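Local atomic coordinates of uncharacterized protein (PDB entry 4GDZ), a protein that is of unknown function, belongs to the DUF4251 family and folds as a large antiparallel beta sheet with one long helix and a bound magnesium ion. Residues Asp31-Tyr35 and Leu135-Asn140; Gln46-Glu50 and Leu164-Phe170; Gly96-Asp100 and Ile122-Ser128. All blocks are in the same frame, centred on the assembly; numbering follows the deposited sequence. Where two conformers were deposited one is given.

Interaction 1 (Asp31-Tyr35 and Leu135-Asn140)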
loop_
_atom_site.group_PDB
_atom_site.type_symbol
_atom_site.label_atom_id
_atom_site.label_comp_id
_atom_site.label_asym_id
_atom_site.label_seq_id
_atom_site.Cartn_x
_atom_site.Cartn_y
_atom_site.Cartn_z
ATOM N N ASP A 31 -15.951 -13.047 -10.403
ATOM C CA ASP A 31 -15.023 -11.916 -10.542
ATOM C C ASP A 31 -14.551 -11.701 -11.992
ATOM O O ASP A 31 -14.457 -10.555 -12.445
ATOM C CB ASP A 31 -13.804 -12.115 -9.628
ATOM C CG ASP A 31 -14.162 -12.098 -8.148
ATOM O OD1 ASP A 31 -15.124 -11.394 -7.758
ATOM O OD2 ASP A 31 -13.459 -12.780 -7.370
ATOM N N ALA A 32 -14.265 -12.800 -12.699
ATOM C CA ALA A 32 -13.860 -12.777 -14.117
ATOM C C ALA A 32 -14.903 -12.107 -15.028
ATOM O O ALA A 32 -14.522 -11.363 -15.938
ATOM C CB ALA A 32 -13.561 -14.196 -14.612
ATOM N N VAL A 33 -16.197 -12.392 -14.798
ATOM C CA VAL A 33 -17.314 -11.751 -15.539
ATOM C C VAL A 33 -17.430 -10.262 -15.193
ATOM O O VAL A 33 -17.664 -9.450 -16.078
ATOM C CB VAL A 33 -18.692 -12.451 -15.303
ATOM C CG1 VAL A 33 -19.845 -11.630 -15.890
ATOM C CG2 VAL A 33 -18.690 -13.867 -15.883
ATOM N N SER A 34 -17.288 -9.928 -13.905
ATOM C CA SER A 34 -17.246 -8.559 -13.437
ATOM C C SER A 34 -16.100 -7.795 -14.093
ATOM O O SER A 34 -16.256 -6.622 -14.402
ATOM C CB SER A 34 -17.035 -8.504 -11.927
ATOM O OG SER A 34 -18.225 -8.772 -11.259
ATOM N N TYR A 35 -14.945 -8.441 -14.260
ATOM C CA TYR A 35 -13.809 -7.797 -14.934
ATOM C C TYR A 35 -14.169 -7.491 -16.397
ATOM O O TYR A 35 -14.006 -6.368 -16.847
ATOM C CB TYR A 35 -12.540 -8.656 -14.877
ATOM C CG TYR A 35 -11.460 -8.167 -15.831
ATOM C CD1 TYR A 35 -10.624 -7.106 -15.488
ATOM C CD2 TYR A 35 -11.306 -8.747 -17.090
ATOM C CE1 TYR A 35 -9.658 -6.636 -16.372
ATOM C CE2 TYR A 35 -10.344 -8.299 -17.977
ATOM C CZ TYR A 35 -9.513 -7.249 -17.616
ATOM O OH TYR A 35 -8.553 -6.817 -18.514
ATOM N N LEU A 135 -7.293 -0.546 -12.952
ATOM C CA LEU A 135 -8.083 -1.773 -12.812
ATOM C C LEU A 135 -7.128 -2.934 -12.986
ATOM O O LEU A 135 -6.487 -3.064 -14.020
ATOM C CB LEU A 135 -9.203 -1.824 -13.883
ATOM C CG LEU A 135 -10.100 -3.072 -13.972
ATOM C CD1 LEU A 135 -11.040 -3.139 -12.786
ATOM C CD2 LEU A 135 -10.892 -3.092 -15.280
ATOM N N THR A 136 -7.033 -3.785 -11.980
ATOM C CA THR A 136 -6.246 -5.011 -12.084
ATOM C C THR A 136 -7.083 -6.144 -12.754
ATOM O O THR A 136 -8.296 -6.268 -12.525
ATOM C CB THR A 136 -5.700 -5.417 -10.696
ATOM O OG1 THR A 136 -4.829 -4.377 -10.230
ATOM C CG2 THR A 136 -4.886 -6.732 -10.752
ATOM N N ASN A 137 -6.438 -6.926 -13.612
ATOM C CA ASN A 137 -7.077 -8.096 -14.234
ATOM C C ASN A 137 -7.757 -8.997 -13.186
ATOM O O ASN A 137 -7.305 -9.094 -12.034
ATOM C CB ASN A 137 -6.047 -8.900 -15.047
ATOM C CG ASN A 137 -6.638 -10.162 -15.685
ATOM O OD1 ASN A 137 -7.616 -10.113 -16.437
ATOM N ND2 ASN A 137 -6.030 -11.303 -15.386
ATOM N N GLY A 138 -8.861 -9.626 -13.584
ATOM C CA GLY A 138 -9.472 -10.684 -12.790
ATOM C C GLY A 138 -10.618 -10.269 -11.892
ATOM O O GLY A 138 -11.321 -11.121 -11.374
ATOM N N ASP A 139 -10.833 -8.971 -11.693
ATOM C CA ASP A 139 -11.935 -8.539 -10.844
ATOM C C ASP A 139 -12.343 -7.121 -11.278
ATOM O O ASP A 139 -11.768 -6.575 -12.223
ATOM C CB ASP A 139 -11.473 -8.582 -9.372
ATOM C CG ASP A 139 -12.622 -8.453 -8.371
ATOM O OD1 ASP A 139 -13.773 -8.835 -8.691
ATOM O OD2 ASP A 139 -12.363 -7.942 -7.259
ATOM N N ASN A 140 -13.335 -6.536 -10.610
ATOM C CA ASN A 140 -13.719 -5.152 -10.899
ATOM C C ASN A 140 -13.346 -4.160 -9.804
ATOM O O ASN A 140 -13.903 -3.063 -9.779
ATOM C CB ASN A 140 -15.216 -5.061 -11.247
ATOM C CG ASN A 140 -16.110 -5.320 -10.060
ATOM O OD1 ASN A 140 -15.719 -5.988 -9.103
ATOM N ND2 ASN A 140 -17.332 -4.799 -10.123
HETATM O O HOH W 1 -18.176 -4.786 -13.245
#
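Y35 of helix 28-44 lays its ring against a beta hairpin loop that runs from L135 to N140. The loop joins strands 128-135 and 141-148, and T136 to D139 form a type II beta turn. L135 begins the contact: its CD2 methyl approaches the ring obliquely, 3.9 Å from Y35 CE1. The backbone O of T136 also lies obliquely to the ring. N137 sends its amide over one ring face, with OD1 3.6 Å above the plane near the rim. Ring and amide planes stand nearly perpendicular, 89° apart. With chi1 at 167° the ring swings away from the backbone N of Y35, out to the turn. G138 puts its N over the same face, 3.6 Å from Y35 CD1. Its positive phi suits the third position of this turn, where a CB would collide with the carbonyl oxygen of N137. The backbone O of D139 lies at the ring edge, in plane. With an alanine here instead of Y35, N137 and L135 would probably lose their aromatic surface, and G114 O the hydroxyl that now bonds it. The D139 carboxylate comes 3.0 Å from that of D31, OD1 to OD1. These are two acceptors, not a hydrogen bond, and their closeness could raise the proton affinity of either acid. N140 CG lies 3.8 Å from S34 CB, and the backbone N of N140 is buried with no partner in the model. Its ND2, already bonded to L161 O, donates a weak 3.2 Å bond to a water, and that water donates to S34 O at 2.9 Å.

Interaction 2 (Gln46-Glu50 and Leu164-Phe170)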
loop_
_atom_site.group_PDB
_atom_site.type_symbol
_atom_site.label_atom_id
_atom_site.label_comp_id
_atom_site.label_asym_id
_atom_site.label_seq_id
_atom_site.Cartn_x
_atom_site.Cartn_y
_atom_site.Cartn_z
ATOM N N GLN A 46 -19.125 4.485 -20.317
ATOM C CA GLN A 46 -20.365 4.457 -19.563
ATOM C C GLN A 46 -20.107 3.588 -18.330
ATOM O O GLN A 46 -20.258 2.374 -18.362
ATOM C CB GLN A 46 -21.519 3.950 -20.431
ATOM C CG GLN A 46 -21.885 4.942 -21.524
ATOM C CD GLN A 46 -23.082 4.504 -22.338
ATOM O OE1 GLN A 46 -23.085 3.431 -22.882
ATOM N NE2 GLN A 46 -24.089 5.353 -22.430
ATOM N N PHE A 47 -19.653 4.227 -17.256
ATOM C CA PHE A 47 -19.239 3.515 -16.062
ATOM C C PHE A 47 -19.370 4.355 -14.813
ATOM O O PHE A 47 -19.416 5.592 -14.871
ATOM C CB PHE A 47 -17.790 2.986 -16.202
ATOM C CG PHE A 47 -16.738 4.066 -16.364
ATOM C CD1 PHE A 47 -16.179 4.691 -15.251
ATOM C CD2 PHE A 47 -16.280 4.435 -17.632
ATOM C CE1 PHE A 47 -15.201 5.669 -15.406
ATOM C CE2 PHE A 47 -15.305 5.412 -17.786
ATOM C CZ PHE A 47 -14.752 6.015 -16.670
ATOM N N VAL A 48 -19.435 3.668 -13.682
ATOM C CA VAL A 48 -19.352 4.292 -12.380
ATOM C C VAL A 48 -18.348 3.516 -11.520
ATOM O O VAL A 48 -18.426 2.291 -11.424
ATOM C CB VAL A 48 -20.701 4.320 -11.626
ATOM C CG1 VAL A 48 -20.563 5.230 -10.397
ATOM C CG2 VAL A 48 -21.838 4.786 -12.517
ATOM N N LEU A 49 -17.413 4.225 -10.915
ATOM C CA LEU A 49 -16.591 3.685 -9.820
ATOM C C LEU A 49 -17.300 4.075 -8.520
ATOM O O LEU A 49 -17.415 5.263 -8.205
ATOM C CB LEU A 49 -15.191 4.283 -9.872
ATOM C CG LEU A 49 -14.093 3.742 -8.925
ATOM C CD1 LEU A 49 -14.290 4.201 -7.492
ATOM C CD2 LEU A 49 -14.082 2.247 -8.950
ATOM N N GLU A 50 -17.809 3.084 -7.803
ATOM C CA GLU A 50 -18.459 3.289 -6.511
ATOM C C GLU A 50 -17.446 2.970 -5.398
ATOM O O GLU A 50 -17.076 1.798 -5.203
ATOM C CB GLU A 50 -19.716 2.384 -6.416
ATOM C CG GLU A 50 -20.759 2.691 -7.493
ATOM C CD GLU A 50 -22.105 1.980 -7.324
ATOM O OE1 GLU A 50 -22.249 1.120 -6.423
ATOM O OE2 GLU A 50 -23.037 2.261 -8.123
ATOM N N LEU A 164 -23.062 1.276 -16.081
ATOM C CA LEU A 164 -24.139 2.168 -15.617
ATOM C C LEU A 164 -25.361 1.390 -15.173
ATOM O O LEU A 164 -25.893 1.639 -14.093
ATOM C CB LEU A 164 -24.545 3.133 -16.734
ATOM C CG LEU A 164 -23.533 4.219 -17.116
ATOM C CD1 LEU A 164 -24.154 5.170 -18.128
ATOM C CD2 LEU A 164 -23.022 4.993 -15.905
ATOM N N ASN A 165 -25.778 0.421 -15.991
ATOM C CA ASN A 165 -26.974 -0.370 -15.684
ATOM C C ASN A 165 -26.834 -1.340 -14.510
ATOM O O ASN A 165 -27.802 -1.972 -14.113
ATOM C CB ASN A 165 -27.531 -1.087 -16.929
ATOM C CG ASN A 165 -26.639 -2.224 -17.457
ATOM O OD1 ASN A 165 -25.616 -2.598 -16.876
ATOM N ND2 ASN A 165 -27.052 -2.786 -18.587
ATOM N N GLN A 166 -25.641 -1.464 -13.942
ATOM C CA GLN A 166 -25.487 -2.240 -12.711
ATOM C C GLN A 166 -25.183 -1.350 -11.512
ATOM O O GLN A 166 -24.909 -1.837 -10.422
ATOM C CB GLN A 166 -24.391 -3.297 -12.896
ATOM C CG GLN A 166 -24.784 -4.441 -13.833
ATOM C CD GLN A 166 -23.597 -5.339 -14.147
ATOM O OE1 GLN A 166 -22.670 -5.459 -13.339
ATOM N NE2 GLN A 166 -23.604 -5.956 -15.331
ATOM N N SER A 167 -25.224 -0.037 -11.713
ATOM C CA SER A 167 -24.859 0.911 -10.667
ATOM C C SER A 167 -26.096 1.475 -9.981
ATOM O O SER A 167 -26.915 2.132 -10.630
ATOM C CB SER A 167 -24.045 2.048 -11.283
ATOM O OG SER A 167 -23.888 3.100 -10.375
ATOM N N ASN A 168 -26.242 1.226 -8.678
ATOM C CA ASN A 168 -27.335 1.839 -7.905
ATOM C C ASN A 168 -27.209 3.355 -7.840
ATOM O O ASN A 168 -28.214 4.050 -7.707
ATOM C CB ASN A 168 -27.418 1.265 -6.490
ATOM C CG ASN A 168 -27.851 -0.190 -6.472
ATOM O OD1 ASN A 168 -28.553 -0.656 -7.369
ATOM N ND2 ASN A 168 -27.422 -0.919 -5.453
ATOM N N ILE A 169 -25.981 3.884 -7.913
ATOM C CA ILE A 169 -25.754 5.341 -7.968
ATOM C C ILE A 169 -26.414 5.906 -9.223
ATOM O O ILE A 169 -27.173 6.883 -9.182
ATOM C CB ILE A 169 -24.241 5.691 -8.023
ATOM C CG1 ILE A 169 -23.557 5.353 -6.695
ATOM C CG2 ILE A 169 -24.027 7.171 -8.360
ATOM C CD1 ILE A 169 -24.207 5.999 -5.494
ATOM N N PHE A 170 -26.085 5.303 -10.357
ATOM C CA PHE A 170 -26.653 5.745 -11.630
ATOM C C PHE A 170 -28.177 5.594 -11.621
ATOM O O PHE A 170 -28.899 6.511 -12.019
ATOM C CB PHE A 170 -26.062 4.999 -12.842
ATOM C CG PHE A 170 -26.683 5.417 -14.169
ATOM C CD1 PHE A 170 -26.356 6.654 -14.746
ATOM C CD2 PHE A 170 -27.612 4.618 -14.793
ATOM C CE1 PHE A 170 -26.943 7.046 -15.944
ATOM C CE2 PHE A 170 -28.207 5.015 -15.984
ATOM C CZ PHE A 170 -27.866 6.225 -16.556
HETATM O O HOH W 2 -24.473 -0.383 -7.037
#
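E50 and V48 on strand 46-55 meet L164, S167 and I169 in a mixed polar and apolar contact. It joins one face of the beta sheet to the C-terminal segment that follows strand 155-163. L164 lies across the start of the strand. Its CD1 is 3.7 Å from Q46 CB, and its CD2 is 3.6 Å from V48 CG2. V48 CG2 also touches S167 OG at 3.4 Å. S167 is the N-cap of helix 168-171. OG accepts from F170 N over 3.1 Å in a nearly straight capping bond (173°). The same hydroxyl donates a short 2.5 Å bond to E50 OE2, which it meets nearly along the C-O axis. One oxygen thus links helix end and strand. I169 N adds a weak bond to E50 OE2, straight but long at 3.4 Å. The carboxylate therefore sits at the helix N-terminus, where the N-H groups of this short helix would probably favour its negative charge. The E50 chain is extended beyond CG (chi2 -171°), which brings the carboxylate to the cap. A water donates to E50 OE1 and accepts from N168 N at 2.9 Å.

Interaction 3 (Gly96-Asp100 and Ile122-Ser128)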
loop_
_atom_site.group_PDB
_atom_site.type_symbol
_atom_site.label_atom_id
_atom_site.label_comp_id
_atom_site.label_asym_id
_atom_site.label_seq_id
_atom_site.Cartn_x
_atom_site.Cartn_y
_atom_site.Cartn_z
ATOM N N GLY A 96 -13.097 16.124 0.518
ATOM C CA GLY A 96 -14.139 15.985 -0.476
ATOM C C GLY A 96 -14.106 17.053 -1.546
ATOM O O GLY A 96 -13.381 18.041 -1.435
ATOM N N VAL A 97 -14.842 16.772 -2.612
ATOM C CA VAL A 97 -15.018 17.670 -3.755
ATOM C C VAL A 97 -16.249 17.183 -4.542
ATOM O O VAL A 97 -16.561 15.985 -4.554
ATOM C CB VAL A 97 -13.764 17.706 -4.662
ATOM C CG1 VAL A 97 -13.634 16.425 -5.474
ATOM C CG2 VAL A 97 -13.772 18.936 -5.589
ATOM N N THR A 98 -16.939 18.101 -5.207
ATOM C CA THR A 98 -17.935 17.733 -6.227
ATOM C C THR A 98 -17.671 18.511 -7.516
ATOM O O THR A 98 -17.577 19.726 -7.511
ATOM C CB THR A 98 -19.387 17.981 -5.740
ATOM O OG1 THR A 98 -19.619 17.207 -4.562
ATOM C CG2 THR A 98 -20.454 17.597 -6.812
ATOM N N VAL A 99 -17.521 17.798 -8.623
ATOM C CA VAL A 99 -17.381 18.448 -9.937
ATOM C C VAL A 99 -18.329 17.743 -10.887
ATOM O O VAL A 99 -18.255 16.517 -11.089
ATOM C CB VAL A 99 -15.937 18.335 -10.491
ATOM C CG1 VAL A 99 -15.798 19.188 -11.770
ATOM C CG2 VAL A 99 -14.921 18.755 -9.426
ATOM N N ASP A 100 -19.196 18.517 -11.504
ATOM C CA ASP A 100 -20.165 17.995 -12.469
ATOM C C ASP A 100 -19.967 18.749 -13.763
ATOM O O ASP A 100 -20.061 19.975 -13.771
ATOM C CB ASP A 100 -21.575 18.230 -11.900
ATOM C CG ASP A 100 -22.688 17.657 -12.784
ATOM O OD1 ASP A 100 -22.394 16.742 -13.562
ATOM O OD2 ASP A 100 -23.852 18.103 -12.664
ATOM N N ILE A 122 -12.551 15.963 -15.564
ATOM C CA ILE A 122 -13.957 16.426 -15.518
ATOM C C ILE A 122 -13.900 17.920 -15.299
ATOM O O ILE A 122 -13.282 18.377 -14.331
ATOM C CB ILE A 122 -14.757 15.733 -14.401
ATOM C CG1 ILE A 122 -14.794 14.221 -14.648
ATOM C CG2 ILE A 122 -16.188 16.294 -14.320
ATOM C CD1 ILE A 122 -15.505 13.437 -13.573
ATOM N N GLN A 123 -14.495 18.681 -16.216
ATOM C CA GLN A 123 -14.467 20.155 -16.169
ATOM C C GLN A 123 -15.843 20.703 -15.778
ATOM O O GLN A 123 -16.822 20.518 -16.500
ATOM C CB GLN A 123 -14.075 20.735 -17.538
ATOM C CG GLN A 123 -14.098 22.274 -17.618
ATOM C CD GLN A 123 -12.965 22.921 -16.843
ATOM O OE1 GLN A 123 -11.809 22.641 -17.114
ATOM N NE2 GLN A 123 -13.294 23.770 -15.864
ATOM N N GLY A 124 -15.914 21.380 -14.646
ATOM C CA GLY A 124 -17.128 22.069 -14.216
ATOM C C GLY A 124 -16.998 23.564 -14.454
ATOM O O GLY A 124 -16.116 24.019 -15.179
ATOM N N ILE A 125 -17.845 24.331 -13.785
ATOM C CA ILE A 125 -17.812 25.792 -13.887
ATOM C C ILE A 125 -16.913 26.344 -12.779
ATOM O O ILE A 125 -17.265 26.292 -11.590
ATOM C CB ILE A 125 -19.229 26.385 -13.831
ATOM C CG1 ILE A 125 -20.061 25.811 -14.993
ATOM C CG2 ILE A 125 -19.164 27.913 -13.934
ATOM C CD1 ILE A 125 -21.521 26.196 -14.955
ATOM N N GLY A 126 -15.737 26.828 -13.184
ATOM C CA GLY A 126 -14.737 27.366 -12.276
ATOM C C GLY A 126 -13.957 26.340 -11.453
ATOM O O GLY A 126 -13.242 26.714 -10.540
ATOM N N ILE A 127 -14.108 25.059 -11.755
ATOM C CA ILE A 127 -13.507 23.986 -10.963
ATOM C C ILE A 127 -13.344 22.797 -11.911
ATOM O O ILE A 127 -14.195 22.540 -12.760
ATOM C CB ILE A 127 -14.362 23.598 -9.690
ATOM C CG1 ILE A 127 -13.636 22.537 -8.821
ATOM C CG2 ILE A 127 -15.794 23.126 -10.018
ATOM C CD1 ILE A 127 -14.293 22.270 -7.465
ATOM N N SER A 128 -12.274 22.038 -11.730
ATOM C CA SER A 128 -12.078 20.795 -12.486
ATOM C C SER A 128 -11.342 19.798 -11.632
ATOM O O SER A 128 -10.807 20.147 -10.573
ATOM C CB SER A 128 -11.308 21.079 -13.781
ATOM O OG SER A 128 -10.005 21.555 -13.476
#
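The beta hairpin of strands 116-123 and 128-135 meets V99 of strand 94-100 with its tight end. Strand 94-100 is an outermost strand of the antiparallel sheet, and its neighbour there is strand 77-85. The hairpin belongs to the far part of the same sheet, next to the other outermost strand, 102-110. The contact therefore spans two ends of the strand order. V99 carries most of it. Its CG1 is anti to the backbone N (chi1 -172°) and lies over the closed end of the hairpin. There it is 3.6 Å from G124 N. The same methyl meets I122 CG2 at 3.9 Å. The hairpin is closed at this place by a backbone bond from G124 N to I127 O. G124 has no side chain to meet V99; a CB built there would come within 3.2 Å of V99 CG1, a tight approach. V99 CG2 meets the I127 side chain, with I127 CG1 at 4.0 Å. The I127 chain is extended (chi2 171°). It slides past V97 in the opposite direction, so that CD1 reaches V97 CG2 at 3.9 Å. I127 also touches N149 and F150, in the loop that supplies magnesium ligands, and the V97 side chain is about 8 Å from the ion. D100 sends its own carboxylate to T79, but its backbone O lies 3.6 Å from G124 CA. Between the two segments the contact is mainly apolar packing with no hydrogen bond, while the backbone bonds of V97 and V99 go to strand 77-85.

Overall arrangement
Interaction 1 is a surface contact, while interactions 2 and 3 are partly buried. Helix 28-44 leads directly into strand 46-55, so interactions 1 and 2 hold consecutive elements; their nearest atoms are about 5 Å apart, without touching. Interactions 2 and 3 reach the same sheet, with centres about 19 Å apart. Interactions 1 and 3 lie on opposite sides of the chain's centre, with centres about 29 Å apart. Both use a hairpin end, but against different partners: a helix in one and an outermost strand in the other. The chemistry differs too. Interaction 1 combines an aromatic face, close acids and a bridging water. Interaction 2 has direct hydrogen bonds between its segments. Interaction 3 is essentially aliphatic.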